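PDB 5ISU: Lmo0135 protein from Listeria monocytogenes EGD-e, which probably binds peptides or similar solutes outside the cell membrane and delivers them to an ABC transporter. Local coordinates for residues Leu52-Asp57 with Asn197-Gly202; Leu222-Gln225 with Leu231-Ile234; Gln322-Ala327 with Lys365-Thr370; Lys410-Ser415 with Tyr419-Tyr424. One frame throughout, in Å; residues are numbered along the deposited sequence.

Contact 1: Leu52-Asp57 with Asn197-Gly202; sequences LFWEVD and NDYFDG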
loop_
_atom_site.group_PDB
_atom_site.type_symbol
_atom_site.label_atom_id
_atom_site.label_comp_id
_atom_site.label_asym_id
_atom_site.label_seq_id
_atom_site.Cartn_x
_atom_site.Cartn_y
_atom_site.Cartn_z
ATOM N N LEU A 52 -3.011 1.457 -17.171
ATOM C CA LEU A 52 -3.671 2.418 -18.062
ATOM C C LEU A 52 -3.154 3.817 -17.717
ATOM O O LEU A 52 -2.853 4.616 -18.603
ATOM C CB LEU A 52 -5.186 2.370 -17.916
ATOM C CG LEU A 52 -5.843 1.047 -18.309
ATOM C CD1 LEU A 52 -7.319 1.057 -17.937
ATOM C CD2 LEU A 52 -5.658 0.763 -19.790
ATOM N N PHE A 53 -3.065 4.088 -16.415
ATOM C CA PHE A 53 -2.579 5.359 -15.888
ATOM C C PHE A 53 -1.632 5.061 -14.746
ATOM O O PHE A 53 -1.761 4.023 -14.094
ATOM C CB PHE A 53 -3.733 6.195 -15.358
ATOM C CG PHE A 53 -4.747 6.557 -16.402
ATOM C CD1 PHE A 53 -5.785 5.697 -16.693
ATOM C CD2 PHE A 53 -4.653 7.758 -17.092
ATOM C CE1 PHE A 53 -6.731 6.029 -17.652
ATOM C CE2 PHE A 53 -5.580 8.099 -18.052
ATOM C CZ PHE A 53 -6.632 7.233 -18.336
ATOM N N TRP A 54 -0.677 5.957 -14.511
ATOM C CA TRP A 54 0.250 5.781 -13.411
ATOM C C TRP A 54 -0.449 6.240 -12.129
ATOM O O TRP A 54 -0.885 7.362 -12.040
ATOM C CB TRP A 54 1.535 6.590 -13.628
ATOM C CG TRP A 54 2.314 6.244 -14.859
ATOM C CD1 TRP A 54 2.470 7.015 -15.963
ATOM C CD2 TRP A 54 3.039 5.032 -15.112
ATOM N NE1 TRP A 54 3.263 6.380 -16.882
ATOM C CE2 TRP A 54 3.622 5.156 -16.386
ATOM C CE3 TRP A 54 3.257 3.868 -14.382
ATOM C CZ2 TRP A 54 4.413 4.153 -16.950
ATOM C CZ3 TRP A 54 4.046 2.854 -14.945
ATOM C CH2 TRP A 54 4.599 3.000 -16.214
ATOM N N GLU A 55 -0.549 5.343 -11.155
ATOM C CA GLU A 55 -1.217 5.601 -9.873
ATOM C C GLU A 55 -0.657 6.780 -9.085
ATOM O O GLU A 55 -1.409 7.623 -8.613
ATOM C CB GLU A 55 -1.144 4.328 -8.989
ATOM C CG GLU A 55 -1.619 4.504 -7.543
ATOM C CD GLU A 55 -1.667 3.202 -6.745
ATOM O OE1 GLU A 55 -1.150 2.181 -7.229
ATOM O OE2 GLU A 55 -2.222 3.210 -5.617
ATOM N N VAL A 56 0.666 6.827 -8.946
ATOM C CA VAL A 56 1.323 7.862 -8.140
ATOM C C VAL A 56 0.899 9.298 -8.505
ATOM O O VAL A 56 0.792 10.123 -7.623
ATOM C CB VAL A 56 2.864 7.667 -8.148
ATOM C CG1 VAL A 56 3.466 8.103 -9.475
ATOM C CG2 VAL A 56 3.517 8.410 -7.003
ATOM N N ASP A 57 0.602 9.583 -9.773
ATOM C CA ASP A 57 0.174 10.951 -10.184
ATOM C C ASP A 57 -1.037 11.013 -11.128
ATOM O O ASP A 57 -1.424 12.098 -11.571
ATOM C CB ASP A 57 1.347 11.696 -10.838
ATOM C CG ASP A 57 1.916 10.954 -12.056
ATOM O OD1 ASP A 57 1.293 9.972 -12.528
ATOM O OD2 ASP A 57 2.999 11.356 -12.533
ATOM N N ASN A 197 11.957 -3.235 -26.491
ATOM C CA ASN A 197 12.262 -2.085 -27.358
ATOM C C ASN A 197 11.076 -1.249 -27.776
ATOM O O ASN A 197 11.219 -0.047 -27.951
ATOM C CB ASN A 197 13.049 -2.526 -28.602
ATOM C CG ASN A 197 14.442 -3.006 -28.255
ATOM O OD1 ASN A 197 14.991 -2.641 -27.221
ATOM N ND2 ASN A 197 15.022 -3.815 -29.120
ATOM N N ASP A 198 9.906 -1.867 -27.913
ATOM C CA ASP A 198 8.706 -1.120 -28.328
ATOM C C ASP A 198 7.862 -0.633 -27.148
ATOM O O ASP A 198 6.672 -0.376 -27.305
ATOM C CB ASP A 198 7.876 -1.981 -29.272
ATOM C CG ASP A 198 8.657 -2.404 -30.501
ATOM O OD1 ASP A 198 9.354 -1.555 -31.095
ATOM O OD2 ASP A 198 8.554 -3.588 -30.886
ATOM N N TYR A 199 8.472 -0.542 -25.969
ATOM C CA TYR A 199 7.791 -0.018 -24.776
ATOM C C TYR A 199 7.196 1.342 -25.131
ATOM O O TYR A 199 7.880 2.195 -25.695
ATOM C CB TYR A 199 8.780 0.096 -23.624
ATOM C CG TYR A 199 8.204 0.714 -22.379
ATOM C CD1 TYR A 199 7.128 0.122 -21.726
ATOM C CD2 TYR A 199 8.764 1.860 -21.821
ATOM C CE1 TYR A 199 6.600 0.685 -20.578
ATOM C CE2 TYR A 199 8.268 2.397 -20.657
ATOM C CZ TYR A 199 7.168 1.805 -20.037
ATOM O OH TYR A 199 6.642 2.356 -18.883
ATOM N N PHE A 200 5.934 1.553 -24.785
ATOM C CA PHE A 200 5.238 2.776 -25.217
ATOM C C PHE A 200 5.905 4.099 -24.824
ATOM O O PHE A 200 5.789 5.073 -25.549
ATOM C CB PHE A 200 3.787 2.801 -24.717
ATOM C CG PHE A 200 3.655 3.196 -23.282
ATOM C CD1 PHE A 200 3.721 2.254 -22.274
ATOM C CD2 PHE A 200 3.495 4.535 -22.936
ATOM C CE1 PHE A 200 3.630 2.637 -20.946
ATOM C CE2 PHE A 200 3.397 4.927 -21.609
ATOM C CZ PHE A 200 3.468 3.975 -20.617
ATOM N N ASP A 201 6.578 4.154 -23.690
ATOM C CA ASP A 201 7.097 5.447 -23.252
ATOM C C ASP A 201 8.528 5.730 -23.720
ATOM O O ASP A 201 9.109 6.748 -23.322
ATOM C CB ASP A 201 7.003 5.588 -21.721
ATOM C CG ASP A 201 6.831 7.034 -21.278
ATOM O OD1 ASP A 201 6.072 7.765 -21.949
ATOM O OD2 ASP A 201 7.411 7.430 -20.248
ATOM N N GLY A 202 9.077 4.844 -24.557
ATOM C CA GLY A 202 10.413 5.007 -25.096
ATOM C C GLY A 202 11.268 3.810 -24.770
ATOM O O GLY A 202 11.130 3.191 -23.715
#

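Contact 2: Leu222-Gln225 with Leu231-Ile234; sequences LALQ and LKSI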
loop_
_atom_site.group_PDB
_atom_site.type_symbol
_atom_site.label_atom_id
_atom_site.label_comp_id
_atom_site.label_asym_id
_atom_site.label_seq_id
_atom_site.Cartn_x
_atom_site.Cartn_y
_atom_site.Cartn_z
ATOM N N LEU A 222 26.155 -6.015 2.200
ATOM C CA LEU A 222 27.520 -6.295 1.784
ATOM C C LEU A 222 27.558 -6.523 0.243
ATOM O O LEU A 222 28.472 -6.039 -0.453
ATOM C CB LEU A 222 28.077 -7.506 2.514
ATOM C CG LEU A 222 29.526 -7.789 2.174
ATOM C CD1 LEU A 222 30.389 -6.575 2.503
ATOM C CD2 LEU A 222 29.999 -9.037 2.902
ATOM N N ALA A 223 26.557 -7.241 -0.280
ATOM C CA ALA A 223 26.478 -7.491 -1.727
ATOM C C ALA A 223 26.379 -6.151 -2.477
ATOM O O ALA A 223 26.980 -5.970 -3.541
ATOM C CB ALA A 223 25.294 -8.396 -2.065
ATOM N N LEU A 224 25.644 -5.220 -1.888
ATOM C CA LEU A 224 25.479 -3.893 -2.440
ATOM C C LEU A 224 26.813 -3.143 -2.458
ATOM O O LEU A 224 27.158 -2.503 -3.439
ATOM C CB LEU A 224 24.435 -3.105 -1.621
ATOM C CG LEU A 224 24.312 -1.617 -1.948
ATOM C CD1 LEU A 224 23.784 -1.440 -3.367
ATOM C CD2 LEU A 224 23.423 -0.935 -0.920
ATOM N N GLN A 225 27.533 -3.214 -1.349
ATOM C CA GLN A 225 28.841 -2.585 -1.225
ATOM C C GLN A 225 29.829 -3.118 -2.264
ATOM O O GLN A 225 30.582 -2.334 -2.864
ATOM C CB GLN A 225 29.394 -2.822 0.182
ATOM C CG GLN A 225 30.834 -2.377 0.390
ATOM C CD GLN A 225 31.352 -2.723 1.780
ATOM O OE1 GLN A 225 30.582 -2.884 2.734
ATOM N NE2 GLN A 225 32.661 -2.823 1.901
ATOM N N LEU A 231 20.793 -1.946 -6.476
ATOM C CA LEU A 231 19.638 -1.222 -5.958
ATOM C C LEU A 231 18.820 -2.080 -5.005
ATOM O O LEU A 231 18.592 -3.246 -5.264
ATOM C CB LEU A 231 18.713 -0.797 -7.136
ATOM C CG LEU A 231 17.279 -0.313 -6.778
ATOM C CD1 LEU A 231 17.311 0.921 -5.890
ATOM C CD2 LEU A 231 16.445 -0.046 -8.028
ATOM N N LYS A 232 18.407 -1.497 -3.893
ATOM C CA LYS A 232 17.581 -2.207 -2.922
ATOM C C LYS A 232 17.031 -1.249 -1.886
ATOM O O LYS A 232 17.509 -0.120 -1.732
ATOM C CB LYS A 232 18.407 -3.266 -2.166
ATOM C CG LYS A 232 19.501 -2.654 -1.287
ATOM C CD LYS A 232 20.498 -3.665 -0.749
ATOM C CE LYS A 232 19.868 -4.662 0.198
ATOM N NZ LYS A 232 19.314 -4.041 1.432
ATOM N N SER A 233 16.059 -1.751 -1.146
ATOM C CA SER A 233 15.484 -1.066 -0.009
ATOM C C SER A 233 16.406 -1.262 1.203
ATOM O O SER A 233 17.007 -2.322 1.371
ATOM C CB SER A 233 14.118 -1.650 0.301
ATOM O OG SER A 233 13.268 -1.484 -0.828
ATOM N N ILE A 234 16.484 -0.234 2.043
ATOM C CA ILE A 234 17.316 -0.212 3.229
ATOM C C ILE A 234 16.444 0.064 4.453
ATOM O O ILE A 234 15.498 0.835 4.376
ATOM C CB ILE A 234 18.365 0.936 3.129
ATOM C CG1 ILE A 234 19.158 0.854 1.826
ATOM C CG2 ILE A 234 19.315 0.941 4.321
ATOM C CD1 ILE A 234 19.867 -0.466 1.598
#

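Contact 3: Gln322-Ala327 with Lys365-Thr370; sequences QDIAKA and KEIGVT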
loop_
_atom_site.group_PDB
_atom_site.type_symbol
_atom_site.label_atom_id
_atom_site.label_comp_id
_atom_site.label_asym_id
_atom_site.label_seq_id
_atom_site.Cartn_x
_atom_site.Cartn_y
_atom_site.Cartn_z
ATOM N N GLN A 322 0.556 15.591 23.839
ATOM C CA GLN A 322 0.958 15.125 25.179
ATOM C C GLN A 322 0.560 16.042 26.338
ATOM O O GLN A 322 0.921 17.216 26.365
ATOM C CB GLN A 322 2.456 14.826 25.243
ATOM C CG GLN A 322 2.849 13.860 26.355
ATOM C CD GLN A 322 4.353 13.596 26.392
ATOM O OE1 GLN A 322 5.157 14.520 26.497
ATOM N NE2 GLN A 322 4.735 12.325 26.325
ATOM N N ASP A 323 -0.224 15.474 27.259
ATOM C CA ASP A 323 -0.679 16.142 28.481
ATOM C C ASP A 323 -0.882 15.031 29.516
ATOM O O ASP A 323 -1.969 14.454 29.650
ATOM C CB ASP A 323 -1.960 16.933 28.230
ATOM C CG ASP A 323 -2.317 17.873 29.375
ATOM O OD1 ASP A 323 -1.882 17.667 30.540
ATOM O OD2 ASP A 323 -3.060 18.837 29.095
ATOM N N ILE A 324 0.200 14.701 30.204
ATOM C CA ILE A 324 0.184 13.656 31.221
ATOM C C ILE A 324 -0.768 14.007 32.372
ATOM O O ILE A 324 -1.473 13.127 32.883
ATOM C CB ILE A 324 1.627 13.333 31.679
ATOM C CG1 ILE A 324 2.360 12.628 30.520
ATOM C CG2 ILE A 324 1.637 12.447 32.918
ATOM C CD1 ILE A 324 3.863 12.516 30.686
ATOM N N ALA A 325 -0.828 15.283 32.751
ATOM C CA ALA A 325 -1.739 15.693 33.833
ATOM C C ALA A 325 -3.202 15.434 33.440
ATOM O O ALA A 325 -3.983 14.894 34.239
ATOM C CB ALA A 325 -1.525 17.155 34.213
ATOM N N LYS A 326 -3.564 15.797 32.210
ATOM C CA LYS A 326 -4.931 15.579 31.733
ATOM C C LYS A 326 -5.191 14.092 31.556
ATOM O O LYS A 326 -6.312 13.629 31.760
ATOM C CB LYS A 326 -5.200 16.313 30.426
ATOM C CG LYS A 326 -6.649 16.216 29.981
ATOM C CD LYS A 326 -6.908 17.038 28.735
ATOM C CE LYS A 326 -8.389 17.051 28.389
ATOM N NZ LYS A 326 -8.672 17.847 27.157
ATOM N N ALA A 327 -4.154 13.349 31.177
ATOM C CA ALA A 327 -4.274 11.906 31.026
ATOM C C ALA A 327 -4.630 11.271 32.355
ATOM O O ALA A 327 -5.448 10.358 32.393
ATOM C CB ALA A 327 -2.992 11.298 30.492
ATOM N N LYS A 365 2.983 3.727 32.345
ATOM C CA LYS A 365 3.401 3.626 33.744
ATOM C C LYS A 365 3.231 4.967 34.449
ATOM O O LYS A 365 2.670 5.023 35.545
ATOM C CB LYS A 365 4.863 3.189 33.898
ATOM C CG LYS A 365 5.105 1.690 33.876
ATOM C CD LYS A 365 6.533 1.364 34.311
ATOM C CE LYS A 365 6.775 -0.141 34.350
ATOM N NZ LYS A 365 8.151 -0.488 34.808
ATOM N N GLU A 366 3.680 6.038 33.794
ATOM C CA GLU A 366 3.629 7.383 34.370
ATOM C C GLU A 366 2.204 7.922 34.620
ATOM O O GLU A 366 2.032 8.847 35.418
ATOM C CB GLU A 366 4.447 8.364 33.524
ATOM C CG GLU A 366 4.757 9.670 34.252
ATOM C CD GLU A 366 5.672 10.594 33.475
ATOM O OE1 GLU A 366 6.062 11.645 34.035
ATOM O OE2 GLU A 366 6.005 10.281 32.313
ATOM N N ILE A 367 1.192 7.360 33.954
ATOM C CA ILE A 367 -0.205 7.781 34.215
ATOM C C ILE A 367 -0.960 6.745 35.069
ATOM O O ILE A 367 -2.187 6.739 35.097
ATOM C CB ILE A 367 -1.017 8.133 32.925
ATOM C CG1 ILE A 367 -1.256 6.908 32.027
ATOM C CG2 ILE A 367 -0.320 9.240 32.155
ATOM C CD1 ILE A 367 -2.331 7.124 30.974
ATOM N N GLY A 368 -0.217 5.878 35.759
ATOM C CA GLY A 368 -0.799 4.863 36.639
ATOM C C GLY A 368 -1.381 3.630 35.966
ATOM O O GLY A 368 -2.135 2.886 36.606
ATOM N N VAL A 369 -1.033 3.397 34.696
ATOM C CA VAL A 369 -1.542 2.232 33.939
ATOM C C VAL A 369 -0.402 1.248 33.663
ATOM O O VAL A 369 0.639 1.648 33.162
ATOM C CB VAL A 369 -2.184 2.665 32.590
ATOM C CG1 VAL A 369 -2.624 1.451 31.768
ATOM C CG2 VAL A 369 -3.353 3.612 32.830
ATOM N N THR A 370 -0.611 -0.033 33.983
ATOM C CA THR A 370 0.406 -1.074 33.772
ATOM C C THR A 370 0.190 -1.756 32.422
ATOM O O THR A 370 -0.896 -2.285 32.157
ATOM C CB THR A 370 0.369 -2.143 34.885
ATOM O OG1 THR A 370 0.460 -1.508 36.164
ATOM C CG2 THR A 370 1.521 -3.144 34.732
#

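Contact 4: Lys410-Ser415 with Tyr419-Tyr424; sequences KSLYLS and YNYSNY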
loop_
_atom_site.group_PDB
_atom_site.type_symbol
_atom_site.label_atom_id
_atom_site.label_comp_id
_atom_site.label_asym_id
_atom_site.label_seq_id
_atom_site.Cartn_x
_atom_site.Cartn_y
_atom_site.Cartn_z
ATOM N N LYS A 410 -12.767 1.679 4.221
ATOM C CA LYS A 410 -13.973 1.114 4.871
ATOM C C LYS A 410 -13.771 -0.208 5.600
ATOM O O LYS A 410 -14.334 -0.407 6.680
ATOM C CB LYS A 410 -15.072 0.852 3.840
ATOM C CG LYS A 410 -15.782 2.079 3.319
ATOM C CD LYS A 410 -16.976 1.727 2.430
ATOM C CE LYS A 410 -16.583 0.859 1.242
ATOM N NZ LYS A 410 -17.649 0.897 0.202
ATOM N N SER A 411 -13.002 -1.111 4.979
ATOM C CA SER A 411 -12.742 -2.461 5.506
ATOM C C SER A 411 -11.948 -2.474 6.832
ATOM O O SER A 411 -11.770 -3.527 7.459
ATOM C CB SER A 411 -12.029 -3.304 4.434
ATOM O OG SER A 411 -10.791 -2.705 4.040
ATOM N N LEU A 412 -11.475 -1.299 7.244
ATOM C CA LEU A 412 -10.746 -1.132 8.505
ATOM C C LEU A 412 -11.596 -0.428 9.561
ATOM O O LEU A 412 -11.197 -0.376 10.727
ATOM C CB LEU A 412 -9.487 -0.285 8.278
ATOM C CG LEU A 412 -8.392 -0.861 7.385
ATOM C CD1 LEU A 412 -7.670 0.247 6.638
ATOM C CD2 LEU A 412 -7.426 -1.707 8.194
ATOM N N TYR A 413 -12.733 0.144 9.164
ATOM C CA TYR A 413 -13.572 0.902 10.137
ATOM C C TYR A 413 -15.083 0.608 10.189
ATOM O O TYR A 413 -15.763 1.104 11.104
ATOM C CB TYR A 413 -13.318 2.405 9.952
ATOM C CG TYR A 413 -11.870 2.730 10.165
ATOM C CD1 TYR A 413 -11.346 2.743 11.444
ATOM C CD2 TYR A 413 -11.012 2.955 9.099
ATOM C CE1 TYR A 413 -10.011 2.996 11.678
ATOM C CE2 TYR A 413 -9.656 3.213 9.315
ATOM C CZ TYR A 413 -9.167 3.237 10.615
ATOM O OH TYR A 413 -7.845 3.480 10.898
ATOM N N LEU A 414 -15.616 -0.162 9.233
ATOM C CA LEU A 414 -17.058 -0.530 9.280
ATOM C C LEU A 414 -17.274 -1.539 10.407
ATOM O O LEU A 414 -16.379 -2.329 10.711
ATOM C CB LEU A 414 -17.556 -1.125 7.949
ATOM C CG LEU A 414 -17.655 -0.202 6.724
ATOM C CD1 LEU A 414 -17.868 -1.013 5.449
ATOM C CD2 LEU A 414 -18.766 0.826 6.895
ATOM N N SER A 415 -18.454 -1.517 11.016
ATOM C CA SER A 415 -18.772 -2.444 12.121
ATOM C C SER A 415 -18.499 -3.903 11.784
ATOM O O SER A 415 -17.931 -4.628 12.596
ATOM C CB SER A 415 -20.242 -2.314 12.545
ATOM O OG SER A 415 -20.524 -1.022 13.042
ATOM N N TYR A 419 -11.088 -6.217 8.809
ATOM C CA TYR A 419 -9.845 -5.592 9.284
ATOM C C TYR A 419 -10.097 -4.464 10.307
ATOM O O TYR A 419 -9.243 -3.620 10.511
ATOM C CB TYR A 419 -8.975 -5.132 8.100
ATOM C CG TYR A 419 -8.838 -6.183 7.007
ATOM C CD1 TYR A 419 -8.108 -7.359 7.223
ATOM C CD2 TYR A 419 -9.419 -5.994 5.751
ATOM C CE1 TYR A 419 -7.988 -8.322 6.225
ATOM C CE2 TYR A 419 -9.296 -6.951 4.744
ATOM C CZ TYR A 419 -8.581 -8.112 4.984
ATOM O OH TYR A 419 -8.447 -9.064 3.993
ATOM N N ASN A 420 -11.262 -4.479 10.960
ATOM C CA ASN A 420 -11.610 -3.491 12.001
ATOM C C ASN A 420 -10.960 -3.993 13.297
ATOM O O ASN A 420 -11.626 -4.581 14.164
ATOM C CB ASN A 420 -13.143 -3.401 12.126
ATOM C CG ASN A 420 -13.631 -2.338 13.120
ATOM O OD1 ASN A 420 -12.905 -1.870 14.002
ATOM N ND2 ASN A 420 -14.907 -1.975 12.985
ATOM N N TYR A 421 -9.659 -3.749 13.419
ATOM C CA TYR A 421 -8.857 -4.231 14.575
ATOM C C TYR A 421 -9.307 -3.707 15.942
ATOM O O TYR A 421 -9.167 -4.398 16.964
ATOM C CB TYR A 421 -7.354 -3.947 14.351
ATOM C CG TYR A 421 -6.803 -4.624 13.088
ATOM C CD1 TYR A 421 -6.833 -6.013 12.958
ATOM C CD2 TYR A 421 -6.243 -3.885 12.044
ATOM C CE1 TYR A 421 -6.344 -6.648 11.827
ATOM C CE2 TYR A 421 -5.747 -4.514 10.907
ATOM C CZ TYR A 421 -5.799 -5.900 10.808
ATOM O OH TYR A 421 -5.318 -6.550 9.703
ATOM N N SER A 422 -9.869 -2.504 15.944
ATOM C CA SER A 422 -10.349 -1.878 17.159
ATOM C C SER A 422 -11.733 -2.418 17.589
ATOM O O SER A 422 -12.139 -2.211 18.725
ATOM C CB SER A 422 -10.410 -0.362 16.963
ATOM O OG SER A 422 -9.145 0.177 16.576
ATOM N N ASN A 423 -12.436 -3.106 16.682
ATOM C CA ASN A 423 -13.783 -3.662 16.937
ATOM C C ASN A 423 -14.784 -2.554 17.339
ATOM O O ASN A 423 -15.688 -2.770 18.160
ATOM C CB ASN A 423 -13.737 -4.789 17.982
ATOM C CG ASN A 423 -12.864 -5.950 17.549
ATOM O OD1 ASN A 423 -13.144 -6.603 16.557
ATOM N ND2 ASN A 423 -11.812 -6.233 18.321
ATOM N N TYR A 424 -14.613 -1.390 16.709
ATOM C CA TYR A 424 -15.437 -0.196 16.924
ATOM C C TYR A 424 -16.746 -0.284 16.136
ATOM O O TYR A 424 -16.737 -0.388 14.912
ATOM C CB TYR A 424 -14.616 1.020 16.490
ATOM C CG TYR A 424 -15.295 2.372 16.485
ATOM C CD1 TYR A 424 -15.618 3.023 17.675
ATOM C CD2 TYR A 424 -15.518 3.048 15.290
ATOM C CE1 TYR A 424 -16.189 4.283 17.664
ATOM C CE2 TYR A 424 -16.093 4.305 15.277
ATOM C CZ TYR A 424 -16.421 4.919 16.460
ATOM O OH TYR A 424 -16.992 6.169 16.441
#

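Contact 1: Leu52-Asp57 with Asn197-Gly202
The benzo edge of the Trp54 indole meets the hydroxyl of Tyr199 and the far end of the Phe200 ring, an aromatic contact between two loops of a family 5 solute-binding protein. One loop joins helix 39-48 to strand 63-68; the other links strands 190-195 and 208-213 of the four-stranded mixed sheet. The backbones stay well apart, with CA of Trp54 12.0 Å from CA of Asp201, and the aromatic side chains span the gap. Trp54 and Tyr199 reach out from opposite directions. Tyr199 OH lies in the indole plane, 3.4 Å from CH2 of Trp54, so the oxygen faces a C-H edge. A hydrogen bond to Asp494 holds this hydroxyl, while Arg493 makes a cation-pi contact with the indole, so adjacent residues of one loop engage both partners. Phe200 and Trp54 run alongside each other, pointing in opposite directions: CZ2 of Trp54 stands near the plane of the phenyl ring at its edge, 3.8 Å from CZ of Phe200, which meets the indole obliquely. A type I turn from Tyr199 to Gly202, closed by Gly202 N on Tyr199 O (3.1 Å), presents both rings. CG of Phe200 stands between its own backbone N and carbonyl carbon (chi1 79°), and Asp201 CB sits over one face of the ring, 3.6 Å above the plane and offset toward the rim.

Contact 2: Leu222-Gln225 with Leu231-Ile234
Helix 217-225 packs its last turn on strand 231-233 through Leu224, whose branched end lies against the side chain of Lys232. The chain leaves the helix, runs through a short loop and returns as the strand, bringing CA of Leu224 to 7.3 Å from CA of Leu231. The main touch is between CD2 of Leu224 and the methylene carbon CD of Lys232, 4.0 Å apart, with the two side chains running obliquely to one another. The other methyl of Leu224, CD1, comes 4.3 Å from the backbone N of Leu231, and CD2 also reaches CD1 of Ile234 at 4.4 Å, a looser approach. The contact is thus a helix-on-sheet layer: strand 231-233 pairs antiparallel with strand 462-475 of the seven-stranded mixed sheet, and Ala473 of that strand touches both Leu224 and Ile234. Leu231 points away from the helix and packs on Leu474 and Phe492. Lys232 is buried; its methylenes pack on Leu224 while NZ bonds to oxygens. CG stands between the backbone N and the carbonyl carbon (chi1 66°), and bends at chi3 and chi4 carry the amine forward along the strand to the carbonyl of Ser233. NZ of Lys232 bonds to O of Ser233 at 2.9 Å, the donor standing 23° off the carbonyl plane. A second hydrogen bond joins NZ of Lys232 to OD1 of Asn221 on helix 217-225.

Contact 3: Gln322-Ala327 with Lys365-Thr370
Glu366 and Ile367, just beyond the end of helix 351-365, meet Ile324 and Ala327 in the first turn of helix 324-334. Asp323 is the N-cap of that second helix, and its OD1 takes Lys326 N at 3.0 Å, the donor standing 65° out of the carboxylate plane. Thus a helix C-terminus packs on a helix N-terminus. Lys365 starts a type I turn, its O accepting from Gly368 N at 3.0 Å. Next, Glu366 extends fully beyond CG and crosses Ile324 at about a right angle; its OE2 lies 3.5 Å from CD1 of Ile324, a van der Waals touch at the exposed margin. Ile367 is buried and makes the apolar centre. Its CG2 branch, anti to the carbonyl carbon, is 3.8 Å from CG2 of Ile324 and equally 3.8 Å from CB of Ala327, so one methyl bridges two residues a helical turn apart. Gly368, with positive phi, is the C-prime residue of a Schellman motif in which Val369 N also reaches back to Tyr364 O. Val369 then turns to Tyr364 and Leu342, and Thr370 bonds through its backbone to Leu342 as strand 370-376 joins parallel to strand 341-347; Tyr281 of helix 273-281 also touches Asp323 and Ala327.

Contact 4: Lys410-Ser415 with Tyr419-Tyr424
The side-chain amide of Asn420 reaches the backbone carbonyls of Leu414, across the contact, and Tyr424, in its own segment, at the heart of a looped region between strand 395-400 and helix 427-438 of the binding-protein fold. Asn420 is both the centre of an inverse gamma turn and the first residue of a type I turn to Asn423. With CG anti to the backbone N (chi1 -176°), the amide extends so that ND2 gives one bond to Leu414 O, 2.7 Å, and another to Tyr424 O, 3.1 Å. The two carbonyls are met differently: ND2 stands above the plane of the Leu414 carbonyl, 56° out of it and not on a lone pair, but is only tilted, by 28°, from that of Tyr424. OD1 of Asn420 accepts from Tyr424 N at 3.2 Å, so both ends of the amide are engaged and its rotation is fixed. Around it the backbones approach closely: CA of Asn420 directs a C-H at Leu412 O, 3.4 Å away, and a weak bond runs from Tyr419 N to Ser411 O. Leu412 crosses Tyr419 obliquely, its CD2 3.8 Å from CB of Tyr419, and the same methyl reaches CE2 of Tyr421 at 4.2 Å without lying squarely on that ring. A face of the Tyr421 ring instead receives O of Tyr419, 3.4 Å above the plane and offset toward the rim. At the other end the Tyr419 ring presents its edge to Ser411, with CB of Ser411 in the ring plane and 4.0 Å from CD2 of Tyr419.

In the fold
The four contacts follow one another along the chain, each closing before the next opens, and none touches another. The centres of contacts 1 and 2 are about 27 Å apart, as are those of contacts 3 and 4, while the centres of contacts 1 and 3 are about 52 Å apart, on opposite sides of the chain's centre. Contact 2 meets strand 19-24 of the four-stranded sheet by a backbone hydrogen bond between Leu231 and Gly23. It also supplies strand 231-233 of the seven-stranded sheet; segment 365-370 of contact 3 leads into strand 370-376, and contact 4 follows strand 395-400. Three contacts thus adjoin one large sheet, while contact 1 joins loops at the four-stranded one, securing loops and helix ends at distant places.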